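Rhodopsin (Todarodes pacificus, PDB 2Z73) detects light through bound retinal, whose isomerization from 11-cis to all-trans activates Gq-type G-protein signalling to phospholipase C in squid vision. Local coordinates at residues Ile309-Pro312 against Met313-Val317. Numbering follows the deposited sequence.
Sequences IHNP and MIYSV. With PLM (palmitic acid), chain F; TWT (docosane), chain G.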
loop_
_atom_site.group_PDB
_atom_site.type_symbol
_atom_site.label_atom_id
_atom_site.label_comp_id
_atom_site.label_asym_id
_atom_site.label_seq_id
_atom_site.Cartn_x
_atom_site.Cartn_y
_atom_site.Cartn_z
ATOM N N ILE A 309 1.650 -4.483 5.789
ATOM C CA ILE A 309 1.017 -4.803 7.064
ATOM C C ILE A 309 0.800 -3.560 7.914
ATOM O O ILE A 309 0.525 -3.673 9.112
ATOM C CB ILE A 309 1.886 -5.723 7.925
ATOM C CG1 ILE A 309 3.034 -4.897 8.517
ATOM C CG2 ILE A 309 2.380 -6.907 7.093
ATOM C CD1 ILE A 309 3.726 -5.520 9.689
ATOM N N HIS A 310 0.911 -2.379 7.319
ATOM C CA HIS A 310 0.782 -1.174 8.113
ATOM C C HIS A 310 -0.537 -0.428 8.108
ATOM O O HIS A 310 -0.982 0.017 9.153
ATOM C CB HIS A 310 1.921 -0.219 7.763
ATOM C CG HIS A 310 3.262 -0.696 8.226
ATOM N ND1 HIS A 310 4.393 -0.620 7.441
ATOM C CD2 HIS A 310 3.651 -1.260 9.393
ATOM C CE1 HIS A 310 5.420 -1.121 8.104
ATOM N NE2 HIS A 310 4.997 -1.515 9.291
ATOM N N ASN A 311 -1.171 -0.293 6.956
ATOM C CA ASN A 311 -2.422 0.439 6.886
ATOM C C ASN A 311 -3.436 0.041 7.952
ATOM O O ASN A 311 -3.981 0.898 8.633
ATOM C CB ASN A 311 -3.045 0.296 5.492
ATOM C CG ASN A 311 -2.111 0.750 4.391
ATOM O OD1 ASN A 311 -1.069 1.346 4.661
ATOM N ND2 ASN A 311 -2.477 0.470 3.144
ATOM N N PRO A 312 -3.712 -1.264 8.104
ATOM C CA PRO A 312 -4.681 -1.662 9.125
ATOM C C PRO A 312 -4.363 -1.079 10.509
ATOM O O PRO A 312 -5.251 -0.551 11.194
ATOM C CB PRO A 312 -4.608 -3.183 9.091
ATOM C CG PRO A 312 -4.355 -3.446 7.636
ATOM C CD PRO A 312 -3.267 -2.434 7.329
ATOM N N MET A 313 -3.105 -1.159 10.925
ATOM C CA MET A 313 -2.741 -0.612 12.219
ATOM C C MET A 313 -2.887 0.916 12.209
ATOM O O MET A 313 -3.305 1.517 13.200
ATOM C CB MET A 313 -1.314 -1.021 12.586
ATOM C CG MET A 313 -1.096 -2.528 12.526
ATOM S SD MET A 313 0.452 -3.124 13.245
ATOM C CE MET A 313 1.583 -2.980 11.848
ATOM N N ILE A 314 -2.562 1.549 11.088
ATOM C CA ILE A 314 -2.693 2.997 10.985
ATOM C C ILE A 314 -4.170 3.361 11.168
ATOM O O ILE A 314 -4.510 4.262 11.949
ATOM C CB ILE A 314 -2.196 3.514 9.604
ATOM C CG1 ILE A 314 -0.704 3.208 9.438
ATOM C CG2 ILE A 314 -2.398 5.011 9.490
ATOM C CD1 ILE A 314 -0.154 3.552 8.058
ATOM N N TYR A 315 -5.039 2.645 10.456
ATOM C CA TYR A 315 -6.483 2.857 10.527
ATOM C C TYR A 315 -6.996 2.719 11.954
ATOM O O TYR A 315 -7.780 3.539 12.426
ATOM C CB TYR A 315 -7.222 1.822 9.682
ATOM C CG TYR A 315 -6.949 1.843 8.195
ATOM C CD1 TYR A 315 -6.875 0.652 7.471
ATOM C CD2 TYR A 315 -6.843 3.041 7.494
ATOM C CE1 TYR A 315 -6.706 0.646 6.091
ATOM C CE2 TYR A 315 -6.677 3.046 6.103
ATOM C CZ TYR A 315 -6.611 1.844 5.415
ATOM O OH TYR A 315 -6.462 1.845 4.055
ATOM N N SER A 316 -6.553 1.664 12.633
ATOM C CA SER A 316 -7.012 1.381 13.993
ATOM C C SER A 316 -6.717 2.452 15.034
ATOM O O SER A 316 -7.351 2.475 16.093
ATOM C CB SER A 316 -6.452 0.040 14.472
ATOM O OG SER A 316 -5.077 0.131 14.767
ATOM N N VAL A 317 -5.769 3.342 14.749
ATOM C CA VAL A 317 -5.428 4.403 15.704
ATOM C C VAL A 317 -5.877 5.788 15.267
ATOM O O VAL A 317 -5.735 6.738 16.029
ATOM C CB VAL A 317 -3.905 4.483 15.956
ATOM C CG1 VAL A 317 -3.399 3.180 16.511
ATOM C CG2 VAL A 317 -3.180 4.826 14.669
HETATM C C1 PLM F . -4.101 0.201 18.348
HETATM O O2 PLM F . -4.756 0.505 17.360
HETATM C C2 PLM F . -2.960 -0.813 18.213
HETATM C C3 PLM F . -3.389 -2.164 17.629
HETATM C C4 PLM F . -2.324 -3.217 17.889
HETATM C C5 PLM F . -1.662 -3.651 16.619
HETATM C C6 PLM F . -0.613 -4.689 16.920
HETATM C C7 PLM F . 0.767 -4.140 16.624
HETATM C C8 PLM F . 1.872 -5.161 16.913
HETATM C C9 PLM F . 3.080 -4.937 16.014
HETATM C CA PLM F . 4.362 -4.874 16.802
HETATM C CB PLM F . 5.438 -4.175 16.001
HETATM C CC PLM F . 6.822 -4.540 16.492
HETATM C CD PLM F . 7.883 -3.831 15.677
HETATM C CE PLM F . 8.769 -3.003 16.574
HETATM C CF PLM F . 8.621 -1.513 16.304
HETATM C CG PLM F . 9.517 -0.676 17.217
HETATM C C1 TWT G . -6.488 -3.529 12.563
HETATM C C2 TWT G . -5.571 -4.048 13.646
HETATM C C3 TWT G . -4.768 -5.198 13.069
HETATM C C4 TWT G . -3.803 -5.810 14.091
HETATM C C5 TWT G . -3.083 -6.935 13.346
HETATM C C6 TWT G . -2.990 -8.215 14.159
HETATM C C7 TWT G . -3.772 -9.298 13.391
HETATM C C8 TWT G . -4.622 -10.085 14.378
HETATM C C9 TWT G . -4.350 -11.599 14.315
HETATM C C10 TWT G . -3.331 -11.846 15.416
HETATM C C11 TWT G . -3.841 -12.495 16.703
HETATM C C12 TWT G . -2.534 -13.037 17.243
HETATM C C13 TWT G . -2.523 -13.796 18.564
HETATM C C14 TWT G . -1.283 -14.635 18.299
HETATM C C15 TWT G . -1.022 -15.883 19.121
HETATM C C16 TWT G . 0.338 -16.264 18.540
HETATM C C17 TWT G . 1.286 -16.973 19.436
HETATM C C18 TWT G . 1.910 -17.981 18.469
HETATM C C19 TWT G . 2.957 -18.891 19.088
HETATM C C20 TWT G . 3.425 -19.792 17.943
HETATM C C21 TWT G . 4.488 -20.769 18.414
HETATM C C22 TWT G . 4.900 -21.629 17.222
#
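One face of the Tyr-315 ring is met by the carbonyl oxygen of Asn-311, whose O lies 3.0 Å above the ring plane, offset toward the rim. On the His-310 ring, Ile-309 CG1 sits over one face, while Met-313 CE reaches the edge, 3.6 Å from His-310 CD2. That methyl gets there because the Met-313 chain bends at its last torsion (chi3 -87°), which also brings CE beside Ile-309 CD1. Asn-311 O serves twice: besides facing the ring, it accepts a nearly straight bond from Tyr-315 N (2.7 Å, N-H...O 171°). Further along the ring, Tyr-315 CE1 packs on Asn-311 CB at 3.7 Å. Trimming Tyr-315 to an alanine would probably uncover Asn-311 CB and leave a gap beside Leu-76 of helix 70-87. Ile-314 N to His-310 O and Ser-316 N to Pro-312 O complete three successive i to i+4 bonds. The sequence Asn-Pro-Met-Ile-Tyr corresponds to the NPxxY motif of class A receptors, at the cytoplasmic end of transmembrane helix 7. Met-313 SD lies 3.5 Å from C7 of a bound palmitic acid. Chemically, three carbonyls each take up an amide four residues on, whereas apolar side chains face neighbouring helices, the palmitic acid chain and docosane.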